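PDB 1Q88: 39 kDa initiator binding protein from Trichomonas vaginalis, which probably recognises the initiator element of core promoters in transcription, this chain being its C-terminal part rather than the initiator-binding domain. Local coordinates for residues T53-F58 with E90-K95; L98-A103 with N153-L158; R45-T50 with D57-K62; L129-Q134 with G148-N153. All coordinates share one frame; numbering follows the deposited sequence.

Interaction 1: T53-F58 with E90-K95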
# COMPACT_ATOMS: atom_id res chain seq x y z
N THR A 53 -7.20 -20.03 -6.31
CA THR A 53 -6.19 -19.21 -6.96
C THR A 53 -6.59 -18.87 -8.38
O THR A 53 -7.40 -19.56 -9.00
CB THR A 53 -4.85 -19.94 -7.02
OG1 THR A 53 -5.02 -21.14 -7.78
CG2 THR A 53 -4.37 -20.27 -5.63
N VAL A 54 -5.98 -17.81 -8.91
CA VAL A 54 -6.28 -17.33 -10.24
C VAL A 54 -4.97 -17.04 -11.00
O VAL A 54 -3.91 -16.96 -10.37
CB VAL A 54 -7.20 -16.08 -10.08
CG1 VAL A 54 -6.68 -14.92 -10.87
CG2 VAL A 54 -8.63 -16.43 -10.47
N MET A 55 -5.00 -16.91 -12.32
CA MET A 55 -3.77 -16.60 -13.07
C MET A 55 -3.41 -15.14 -12.77
O MET A 55 -4.27 -14.27 -12.83
CB MET A 55 -3.99 -16.75 -14.58
CG MET A 55 -4.04 -18.18 -15.09
SD MET A 55 -2.45 -19.00 -14.89
CE MET A 55 -2.80 -19.96 -13.48
N ARG A 56 -2.14 -14.88 -12.47
CA ARG A 56 -1.68 -13.52 -12.16
C ARG A 56 -2.23 -12.46 -13.11
O ARG A 56 -2.80 -11.45 -12.68
CB ARG A 56 -0.15 -13.45 -12.17
CG ARG A 56 0.42 -12.09 -11.78
CD ARG A 56 1.87 -12.19 -11.32
NE ARG A 56 2.32 -10.97 -10.66
CZ ARG A 56 2.48 -9.80 -11.26
NH1 ARG A 56 2.23 -9.67 -12.56
NH2 ARG A 56 2.88 -8.74 -10.56
N ASP A 57 -2.05 -12.68 -14.40
CA ASP A 57 -2.51 -11.76 -15.44
C ASP A 57 -4.01 -11.52 -15.36
O ASP A 57 -4.47 -10.42 -15.64
CB ASP A 57 -2.18 -12.32 -16.82
CG ASP A 57 -0.70 -12.24 -17.13
OD1 ASP A 57 -0.27 -12.87 -18.12
OD2 ASP A 57 0.02 -11.53 -16.40
N PHE A 58 -4.76 -12.55 -15.00
CA PHE A 58 -6.20 -12.41 -14.92
C PHE A 58 -6.58 -11.42 -13.83
O PHE A 58 -7.36 -10.49 -14.06
CB PHE A 58 -6.84 -13.77 -14.67
CG PHE A 58 -8.34 -13.75 -14.66
CD1 PHE A 58 -9.04 -13.49 -13.49
CD2 PHE A 58 -9.05 -13.98 -15.83
CE1 PHE A 58 -10.43 -13.47 -13.47
CE2 PHE A 58 -10.45 -13.96 -15.83
CZ PHE A 58 -11.14 -13.70 -14.65
N GLU A 90 5.36 -14.94 -10.45
CA GLU A 90 4.43 -15.79 -9.72
C GLU A 90 3.20 -15.96 -10.60
O GLU A 90 2.31 -15.12 -10.64
CB GLU A 90 4.08 -15.14 -8.38
CG GLU A 90 3.09 -15.92 -7.55
CD GLU A 90 3.12 -15.52 -6.09
OE1 GLU A 90 4.03 -15.98 -5.37
OE2 GLU A 90 2.24 -14.74 -5.65
N GLN A 91 3.16 -17.08 -11.32
CA GLN A 91 2.08 -17.40 -12.24
C GLN A 91 0.67 -17.19 -11.70
O GLN A 91 -0.22 -16.75 -12.43
CB GLN A 91 2.20 -18.86 -12.70
CG GLN A 91 3.43 -19.17 -13.53
CD GLN A 91 3.54 -20.68 -13.80
OE1 GLN A 91 2.57 -21.29 -14.13
NE2 GLN A 91 4.68 -21.35 -13.70
N THR A 92 0.45 -17.53 -10.44
CA THR A 92 -0.87 -17.39 -9.86
C THR A 92 -0.93 -16.42 -8.69
O THR A 92 0.10 -15.98 -8.19
CB THR A 92 -1.40 -18.77 -9.39
OG1 THR A 92 -0.61 -19.24 -8.30
CG2 THR A 92 -1.35 -19.76 -10.54
N LYS A 93 -2.15 -16.10 -8.26
CA LYS A 93 -2.38 -15.21 -7.13
C LYS A 93 -3.61 -15.70 -6.39
O LYS A 93 -4.45 -16.40 -6.95
CB LYS A 93 -2.58 -13.77 -7.61
CG LYS A 93 -1.45 -12.82 -7.27
CD LYS A 93 -0.38 -12.81 -8.36
CE LYS A 93 1.01 -12.95 -7.78
NZ LYS A 93 1.29 -11.91 -6.75
N SER A 94 -3.71 -15.36 -5.11
CA SER A 94 -4.85 -15.79 -4.32
C SER A 94 -5.48 -14.61 -3.58
O SER A 94 -5.03 -13.46 -3.69
CB SER A 94 -4.43 -16.87 -3.32
OG SER A 94 -3.49 -16.37 -2.39
N LYS A 95 -6.53 -14.90 -2.81
CA LYS A 95 -7.22 -13.85 -2.08
C LYS A 95 -6.29 -13.20 -1.05
O LYS A 95 -6.52 -12.07 -0.63
CB LYS A 95 -8.45 -14.43 -1.39
CG LYS A 95 -9.32 -13.41 -0.68
CD LYS A 95 -10.15 -14.06 0.41
CE LYS A 95 -11.30 -14.85 -0.18
NZ LYS A 95 -11.89 -15.81 0.80

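Interaction 2: L98-A103 with N153-L158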
# COMPACT_ATOMS: atom_id res chain seq x y z
N LEU A 98 -4.87 -10.18 -2.54
CA LEU A 98 -5.82 -9.08 -2.62
C LEU A 98 -5.91 -8.46 -1.23
O LEU A 98 -5.94 -7.24 -1.10
CB LEU A 98 -7.21 -9.58 -3.03
CG LEU A 98 -7.97 -8.77 -4.10
CD1 LEU A 98 -9.42 -8.67 -3.67
CD2 LEU A 98 -7.39 -7.38 -4.29
N TYR A 99 -5.95 -9.32 -0.20
CA TYR A 99 -6.05 -8.87 1.19
C TYR A 99 -4.88 -7.92 1.46
O TYR A 99 -5.05 -6.79 1.91
CB TYR A 99 -5.96 -10.06 2.16
CG TYR A 99 -6.19 -9.69 3.63
CD1 TYR A 99 -7.44 -9.84 4.22
CD2 TYR A 99 -5.16 -9.14 4.40
CE1 TYR A 99 -7.67 -9.43 5.54
CE2 TYR A 99 -5.38 -8.73 5.71
CZ TYR A 99 -6.64 -8.87 6.28
OH TYR A 99 -6.88 -8.46 7.57
N LYS A 100 -3.69 -8.42 1.17
CA LYS A 100 -2.47 -7.66 1.36
C LYS A 100 -2.47 -6.33 0.60
O LYS A 100 -2.12 -5.28 1.15
CB LYS A 100 -1.30 -8.56 0.93
CG LYS A 100 0.04 -7.87 0.78
CD LYS A 100 1.15 -8.91 0.82
CE LYS A 100 1.04 -9.92 -0.33
NZ LYS A 100 2.19 -10.87 -0.35
N PHE A 101 -2.90 -6.37 -0.66
CA PHE A 101 -2.93 -5.17 -1.49
C PHE A 101 -3.99 -4.14 -1.06
O PHE A 101 -3.74 -2.94 -1.14
CB PHE A 101 -3.13 -5.60 -2.96
CG PHE A 101 -3.24 -4.44 -3.92
CD1 PHE A 101 -2.20 -3.54 -4.08
CD2 PHE A 101 -4.40 -4.27 -4.67
CE1 PHE A 101 -2.31 -2.47 -4.98
CE2 PHE A 101 -4.53 -3.21 -5.57
CZ PHE A 101 -3.49 -2.31 -5.73
N LEU A 102 -5.15 -4.59 -0.59
CA LEU A 102 -6.19 -3.64 -0.15
C LEU A 102 -5.88 -3.13 1.23
O LEU A 102 -6.42 -2.12 1.67
CB LEU A 102 -7.58 -4.29 -0.15
CG LEU A 102 -8.19 -4.58 -1.53
CD1 LEU A 102 -9.55 -5.26 -1.39
CD2 LEU A 102 -8.32 -3.29 -2.28
N ALA A 103 -5.01 -3.84 1.95
CA ALA A 103 -4.65 -3.42 3.29
C ALA A 103 -3.66 -2.27 3.20
O ALA A 103 -3.68 -1.35 4.02
CB ALA A 103 -4.05 -4.58 4.07
N ASN A 153 2.98 -9.63 7.54
CA ASN A 153 1.96 -10.14 8.45
C ASN A 153 0.92 -9.09 8.84
O ASN A 153 -0.20 -9.43 9.20
CB ASN A 153 2.61 -10.71 9.71
CG ASN A 153 3.39 -11.98 9.44
OD1 ASN A 153 2.91 -12.88 8.74
ND2 ASN A 153 4.60 -12.07 10.00
N GLU A 154 1.30 -7.82 8.78
CA GLU A 154 0.38 -6.72 9.08
C GLU A 154 0.43 -5.80 7.86
O GLU A 154 0.92 -4.68 7.95
CB GLU A 154 0.82 -5.97 10.34
CG GLU A 154 -0.11 -6.14 11.51
CD GLU A 154 0.36 -5.41 12.76
OE1 GLU A 154 0.40 -4.16 12.78
OE2 GLU A 154 0.69 -6.10 13.75
N PRO A 155 -0.12 -6.25 6.73
CA PRO A 155 -0.11 -5.47 5.48
C PRO A 155 -0.46 -3.98 5.51
O PRO A 155 -0.04 -3.27 4.61
CB PRO A 155 -1.06 -6.26 4.57
CG PRO A 155 -1.04 -7.64 5.14
CD PRO A 155 -1.06 -7.38 6.62
N ASN A 156 -1.21 -3.49 6.50
CA ASN A 156 -1.53 -2.06 6.50
C ASN A 156 -0.50 -1.27 7.29
O ASN A 156 -0.60 -0.05 7.42
CB ASN A 156 -2.91 -1.79 7.09
CG ASN A 156 -2.94 -2.01 8.58
OD1 ASN A 156 -2.50 -3.06 9.07
ND2 ASN A 156 -3.46 -1.04 9.32
N CYS A 157 0.52 -1.97 7.79
CA CYS A 157 1.56 -1.31 8.56
C CYS A 157 2.84 -1.09 7.76
O CYS A 157 3.48 -2.05 7.32
CB CYS A 157 1.86 -2.11 9.83
SG CYS A 157 3.11 -1.32 10.88
N LEU A 158 3.21 0.18 7.56
CA LEU A 158 4.43 0.56 6.84
C LEU A 158 5.54 0.74 7.87
O LEU A 158 5.38 1.48 8.85
CB LEU A 158 4.25 1.88 6.06
CG LEU A 158 5.55 2.53 5.50
CD1 LEU A 158 6.11 1.68 4.37
CD2 LEU A 158 5.27 3.93 5.00

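Interaction 3: R45-T50 with D57-K62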
# COMPACT_ATOMS: atom_id res chain seq x y z
N ARG A 45 -16.22 -10.83 -6.68
CA ARG A 45 -16.63 -9.99 -7.78
C ARG A 45 -15.62 -9.94 -8.93
O ARG A 45 -15.97 -9.57 -10.05
CB ARG A 45 -16.90 -8.57 -7.28
CG ARG A 45 -17.44 -7.64 -8.34
CD ARG A 45 -18.06 -6.41 -7.71
NE ARG A 45 -18.52 -5.43 -8.71
CZ ARG A 45 -19.47 -5.66 -9.61
NH1 ARG A 45 -20.08 -6.84 -9.67
NH2 ARG A 45 -19.82 -4.69 -10.45
N LEU A 46 -14.37 -10.32 -8.66
CA LEU A 46 -13.32 -10.30 -9.68
C LEU A 46 -13.01 -11.66 -10.28
O LEU A 46 -12.80 -11.77 -11.49
CB LEU A 46 -12.02 -9.73 -9.10
CG LEU A 46 -11.98 -8.33 -8.48
CD1 LEU A 46 -10.59 -8.08 -7.89
CD2 LEU A 46 -12.33 -7.28 -9.51
N THR A 47 -12.99 -12.71 -9.45
CA THR A 47 -12.65 -14.05 -9.91
C THR A 47 -13.78 -15.07 -9.99
O THR A 47 -13.56 -16.17 -10.49
CB THR A 47 -11.58 -14.68 -9.01
OG1 THR A 47 -12.15 -14.96 -7.73
CG2 THR A 47 -10.40 -13.73 -8.83
N GLN A 48 -14.96 -14.72 -9.50
CA GLN A 48 -16.11 -15.64 -9.49
C GLN A 48 -15.92 -16.82 -8.55
O GLN A 48 -16.68 -17.79 -8.60
CB GLN A 48 -16.40 -16.20 -10.87
CG GLN A 48 -17.74 -15.78 -11.43
CD GLN A 48 -17.62 -14.53 -12.24
OE1 GLN A 48 -17.16 -13.49 -11.76
NE2 GLN A 48 -18.03 -14.61 -13.51
N LYS A 49 -14.91 -16.75 -7.69
CA LYS A 49 -14.66 -17.80 -6.73
C LYS A 49 -14.64 -17.15 -5.36
O LYS A 49 -14.39 -15.95 -5.25
CB LYS A 49 -13.29 -18.43 -6.95
CG LYS A 49 -13.06 -19.03 -8.31
CD LYS A 49 -11.61 -19.50 -8.41
CE LYS A 49 -11.42 -20.33 -9.67
NZ LYS A 49 -10.00 -20.68 -9.92
N THR A 50 -14.89 -17.94 -4.32
CA THR A 50 -14.85 -17.40 -2.98
C THR A 50 -13.46 -17.58 -2.39
O THR A 50 -13.16 -17.05 -1.32
CB THR A 50 -15.86 -18.08 -2.06
OG1 THR A 50 -15.73 -19.50 -2.17
CG2 THR A 50 -17.28 -17.66 -2.43
N ASP A 57 -2.05 -12.68 -14.40
CA ASP A 57 -2.51 -11.76 -15.44
C ASP A 57 -4.01 -11.52 -15.36
O ASP A 57 -4.47 -10.42 -15.64
CB ASP A 57 -2.18 -12.32 -16.82
CG ASP A 57 -0.70 -12.24 -17.13
OD1 ASP A 57 -0.27 -12.87 -18.12
OD2 ASP A 57 0.02 -11.53 -16.40
N PHE A 58 -4.76 -12.55 -15.00
CA PHE A 58 -6.20 -12.41 -14.92
C PHE A 58 -6.58 -11.42 -13.83
O PHE A 58 -7.36 -10.49 -14.06
CB PHE A 58 -6.84 -13.77 -14.67
CG PHE A 58 -8.34 -13.75 -14.66
CD1 PHE A 58 -9.04 -13.49 -13.49
CD2 PHE A 58 -9.05 -13.98 -15.83
CE1 PHE A 58 -10.43 -13.47 -13.47
CE2 PHE A 58 -10.45 -13.96 -15.83
CZ PHE A 58 -11.14 -13.70 -14.65
N LEU A 59 -6.01 -11.60 -12.64
CA LEU A 59 -6.28 -10.74 -11.50
C LEU A 59 -5.92 -9.28 -11.77
O LEU A 59 -6.72 -8.37 -11.53
CB LEU A 59 -5.50 -11.24 -10.28
CG LEU A 59 -6.15 -11.27 -8.90
CD1 LEU A 59 -5.13 -10.80 -7.90
CD2 LEU A 59 -7.39 -10.41 -8.84
N ILE A 60 -4.69 -9.06 -12.25
CA ILE A 60 -4.19 -7.72 -12.55
C ILE A 60 -5.13 -6.98 -13.49
O ILE A 60 -5.41 -5.80 -13.30
CB ILE A 60 -2.79 -7.78 -13.21
CG1 ILE A 60 -1.83 -8.61 -12.35
CG2 ILE A 60 -2.22 -6.38 -13.37
CD1 ILE A 60 -1.41 -7.94 -11.10
N GLU A 61 -5.63 -7.69 -14.50
CA GLU A 61 -6.52 -7.07 -15.47
C GLU A 61 -7.88 -6.67 -14.92
O GLU A 61 -8.38 -5.58 -15.20
CB GLU A 61 -6.72 -8.00 -16.66
CG GLU A 61 -7.63 -7.38 -17.70
CD GLU A 61 -7.61 -8.13 -19.00
OE1 GLU A 61 -8.22 -7.62 -19.97
OE2 GLU A 61 -6.99 -9.22 -19.05
N LYS A 62 -8.48 -7.58 -14.16
CA LYS A 62 -9.78 -7.33 -13.56
C LYS A 62 -9.69 -6.26 -12.47
O LYS A 62 -10.60 -5.44 -12.33
CB LYS A 62 -10.33 -8.64 -12.99
CG LYS A 62 -10.83 -9.61 -14.05
CD LYS A 62 -12.20 -9.17 -14.53
CE LYS A 62 -12.65 -9.94 -15.76
NZ LYS A 62 -11.83 -9.60 -16.95

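Interaction 4: L129-Q134 with G148-N153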
# COMPACT_ATOMS: atom_id res chain seq x y z
N LEU A 129 10.91 2.95 -0.86
CA LEU A 129 9.80 2.03 -0.73
C LEU A 129 10.05 0.75 -1.52
O LEU A 129 10.41 0.79 -2.68
CB LEU A 129 8.52 2.68 -1.24
CG LEU A 129 7.25 2.40 -0.43
CD1 LEU A 129 6.06 2.57 -1.35
CD2 LEU A 129 7.28 1.00 0.14
N THR A 130 9.85 -0.40 -0.88
CA THR A 130 10.06 -1.66 -1.56
C THR A 130 8.85 -2.55 -1.42
O THR A 130 8.25 -2.64 -0.35
CB THR A 130 11.28 -2.40 -1.00
OG1 THR A 130 11.36 -3.70 -1.60
CG2 THR A 130 11.16 -2.55 0.51
N PHE A 131 8.47 -3.22 -2.50
CA PHE A 131 7.30 -4.09 -2.44
C PHE A 131 7.62 -5.56 -2.46
O PHE A 131 6.74 -6.38 -2.24
CB PHE A 131 6.34 -3.78 -3.58
CG PHE A 131 5.65 -2.47 -3.43
CD1 PHE A 131 4.77 -2.24 -2.37
CD2 PHE A 131 5.90 -1.44 -4.33
CE1 PHE A 131 4.16 -1.01 -2.20
CE2 PHE A 131 5.30 -0.21 -4.17
CZ PHE A 131 4.43 0.01 -3.11
N ASP A 132 8.87 -5.92 -2.71
CA ASP A 132 9.18 -7.33 -2.76
C ASP A 132 9.31 -7.93 -1.36
O ASP A 132 9.72 -7.24 -0.42
CB ASP A 132 10.45 -7.59 -3.57
CG ASP A 132 11.67 -7.67 -2.70
OD1 ASP A 132 12.07 -6.63 -2.13
OD2 ASP A 132 12.23 -8.79 -2.57
N PRO A 133 8.95 -9.21 -1.21
CA PRO A 133 9.04 -9.90 0.08
C PRO A 133 10.51 -10.01 0.50
O PRO A 133 11.40 -9.70 -0.29
CB PRO A 133 8.41 -11.26 -0.21
CG PRO A 133 7.44 -10.96 -1.33
CD PRO A 133 8.25 -10.04 -2.20
N GLN A 134 10.76 -10.46 1.73
CA GLN A 134 12.13 -10.56 2.23
C GLN A 134 12.76 -9.17 2.21
O GLN A 134 13.99 -9.04 2.21
CB GLN A 134 12.98 -11.51 1.38
CG GLN A 134 12.53 -12.96 1.42
CD GLN A 134 11.81 -13.37 0.15
OE1 GLN A 134 11.11 -14.38 0.12
NE2 GLN A 134 12.00 -12.59 -0.92
N GLY A 148 11.92 1.22 3.46
CA GLY A 148 10.58 1.11 4.00
C GLY A 148 9.80 0.02 3.29
O GLY A 148 9.88 -0.12 2.07
N TRP A 149 9.04 -0.75 4.05
CA TRP A 149 8.25 -1.81 3.46
C TRP A 149 7.00 -2.07 4.30
O TRP A 149 6.87 -1.57 5.41
CB TRP A 149 9.10 -3.09 3.33
CG TRP A 149 9.49 -3.69 4.64
CD1 TRP A 149 8.80 -4.65 5.33
CD2 TRP A 149 10.59 -3.31 5.47
NE1 TRP A 149 9.40 -4.87 6.55
CE2 TRP A 149 10.50 -4.06 6.66
CE3 TRP A 149 11.64 -2.39 5.33
CZ2 TRP A 149 11.42 -3.93 7.70
CZ3 TRP A 149 12.56 -2.26 6.36
CH2 TRP A 149 12.44 -3.03 7.54
N PHE A 150 6.07 -2.83 3.74
CA PHE A 150 4.83 -3.17 4.45
C PHE A 150 4.95 -4.57 5.05
O PHE A 150 5.18 -5.54 4.33
CB PHE A 150 3.65 -3.10 3.48
CG PHE A 150 3.15 -1.70 3.23
CD1 PHE A 150 2.27 -1.08 4.12
CD2 PHE A 150 3.54 -1.01 2.09
CE1 PHE A 150 1.77 0.22 3.87
CE2 PHE A 150 3.05 0.28 1.83
CZ PHE A 150 2.17 0.89 2.72
N ASP A 151 4.81 -4.65 6.37
CA ASP A 151 4.89 -5.90 7.10
C ASP A 151 4.03 -6.96 6.43
O ASP A 151 2.82 -6.79 6.29
CB ASP A 151 4.41 -5.68 8.54
CG ASP A 151 4.72 -6.84 9.44
OD1 ASP A 151 5.54 -6.67 10.36
OD2 ASP A 151 4.14 -7.93 9.24
N GLN A 152 4.65 -8.06 6.00
CA GLN A 152 3.90 -9.11 5.33
C GLN A 152 2.79 -9.68 6.22
O GLN A 152 1.77 -10.15 5.72
CB GLN A 152 4.85 -10.22 4.88
CG GLN A 152 4.41 -10.94 3.60
CD GLN A 152 4.66 -10.11 2.34
OE1 GLN A 152 4.09 -9.03 2.15
NE2 GLN A 152 5.53 -10.62 1.47
N ASN A 153 2.98 -9.63 7.54
CA ASN A 153 1.96 -10.14 8.45
C ASN A 153 0.92 -9.09 8.84
O ASN A 153 -0.20 -9.43 9.20
CB ASN A 153 2.61 -10.71 9.71
CG ASN A 153 3.39 -11.98 9.44
OD1 ASN A 153 2.91 -12.88 8.74
ND2 ASN A 153 4.60 -12.07 10.00
O HOH W 1 6.00 -3.50 1.37

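Interaction 1: T53-F58 with E90-K95
V54 and K93 form the hydrogen-bonded pair of a two-stranded antiparallel sheet, where strand 53-55 leads into helix 56-67 and strand 92-94 into helix 95-104. V54 N donates to K93 O and K93 N returns a bond to V54 O, each 2.9 Å long. Past this ladder R56 N, at the start of its helix, reaches Q91 O at 2.7 Å in a nearly straight bond (173°). M55 and T92 are a non-hydrogen-bonded pair; the bent thioether of M55 swings back to lay its methyl on T92 CG2, a flexible apolar choice for an exposed edge.

The stems of R56 and K93 run together, methylenes touching (R56 CG to K93 CD 3.6 Å). With CG anti to the backbone N (chi1 -177°), the extended arginine passes E90 O, its CD 3.0 Å from that oxygen. Its guanidinium bonds to M85 O and S82 OG, while K93 NZ pairs with E90 OE2 at 3.2 Å, which probably eases the closeness of two positive groups. Long side chains, apolar along the stem and charged at the end, suit this place. V54 packs on T47 of helix 29-47, and both V54 and K93 rest against L59 of helix 56-67.

Interaction 2: L98-A103 with N153-L158
P155 packs against one side of helix 95-104, and the contact rests on van der Waals touch, partly against helix carbonyl oxygens, rather than on polar bonds between the segments. The apolar part centres on the proline ring. Its CB meets the methyl of A103 at 3.5 Å, and its CG lies near the plane of the Y99 ring, at the ring edge, 4.4 Å from Y99 CD2. Alanine suits the spot because a side chain of one carbon lets the loop come close, with the A103 and N156 CA atoms 4.7 Å apart; proline offers a compact, rigid apolar surface.

The second kind is contact with helix carbonyls. P155 CB lies 3.7 Å from K100 O, and N156 CB presses on A103 O at 3.2 Å. The A103 carbonyl also accepts a hydrogen bond from N171 ND2, which satisfies it.

Polar ends look elsewhere. With CG between the backbone N and carbonyl carbon (chi1 71°), the N156 amide turns off the helix, ND2 donating to N171 O and OD1 accepting from G25 N; Y99 OH bonds to I24 N. P155 and N156 are the middle residues of a type I beta turn, closed by C157 N to E154 O at 2.7 Å, in the connection between strands 147-150 and 157-161: a helix packed on the turn that connects two hairpin strands.

Interaction 3: R45-T50 with D57-K62
L46 has more surface buried here than any other residue of the two segments, sitting near the C-terminal end of helix 29-47 and meeting helix 56-67 with both methyls. CD1 meets CD2 of L59 at 4.1 Å, the two leucine side chains crossing at about a right angle. CD2 lies instead against backbone, 3.8 Å from K62 O. Placing CG beside the backbone N (chi1 -57°) sets the branched end between L59 and the K62 backbone, where a buried leucine fits well.

The two helices are joined through a short link that includes strand 53-55, a helix-strand-helix connection that turns the chain back on itself. Q48, with positive phi, breaks the first helix, and T47 OG1 accepts from K49 N at 3.3 Å in an ST turn; the hydroxyl is also bonded, more strongly, to W43 O.

K62 comes second in buried surface. Its CB faces L46, and the aliphatic CG passes 3.9 Å from L46 O, but the bent chain (chi2 -78°) carries the ammonium away to a cation-pi contact with F58. That suits a lysine at a partly exposed position. F58 turns its ring edge to the same carbonyl, CE1 lying 3.5 Å from L46 O. L59 also packs on M85.

Interaction 4: L129-Q134 with G148-N153
The segment after helix 111-124, without regular structure, runs alongside the outermost strand, 147-150, of the five-stranded antiparallel sheet: L129 is joined to G148 by a single backbone bridge, the two segments heading in broadly the same direction, 29° apart. T130 N donates to G148 O at 3.0 Å, and the same oxygen takes a longer CA-H...O contact from L129 CA. G148 also bonds through its backbone to W128. The CA atoms of L129 and G148 are 4.9 Å apart.

One step further the chains part, and a water bridges the backbones. It donates to T130 O at 3.0 Å and accepts from F150 N at a rather short distance, which leaves its exact position somewhat doubtful.

Side chains close the rest. T130 has OG1 anti to the backbone N (chi1 174°), which puts CG2 over the strand, 3.5 Å from W149 CB; the two side chains pack alongside each other, and a beta-branched residue suits this extended backbone. F131 CE1 touches F150 CD2 at 4.3 Å, each ring also packing on helix 111-124. Farther along, Q152 bends at chi2 (76°) so that its NE2 rests 3.4 Å from P133 CG, the two side chains meeting at a slant.

After the strand, D151 OD2 accepts from N153 N at 2.7 Å with its anti lone pair, and from E154 N as well. This Asx turn starts the reversal toward strand 157-161, so the arrangement is that of a sheet edge extended by one backbone bridge and a water, just before a hairpin connection.

In the fold
Interactions 1 and 3 form one cluster, their centres 8 Å apart: both use helix 56-67, share D57 and F58, and touch each other directly. Interactions 2 and 4 form another, 10 Å apart, sharing N153 and reaching neighbouring strands of the five-stranded sheet. Helix 95-104, following directly on strand 92-94, links interaction 1 to interaction 2. Chemistry follows place. Interactions 1 and 4, only partly buried, rely on backbone hydrogen bonds between extended segments, a short ladder in the first and one bridge with a water in the second. Interactions 2 (central) and 3 (peripheral), more buried and involving helices, depend instead on apolar side chains pressed against one another and against carbonyl oxygens.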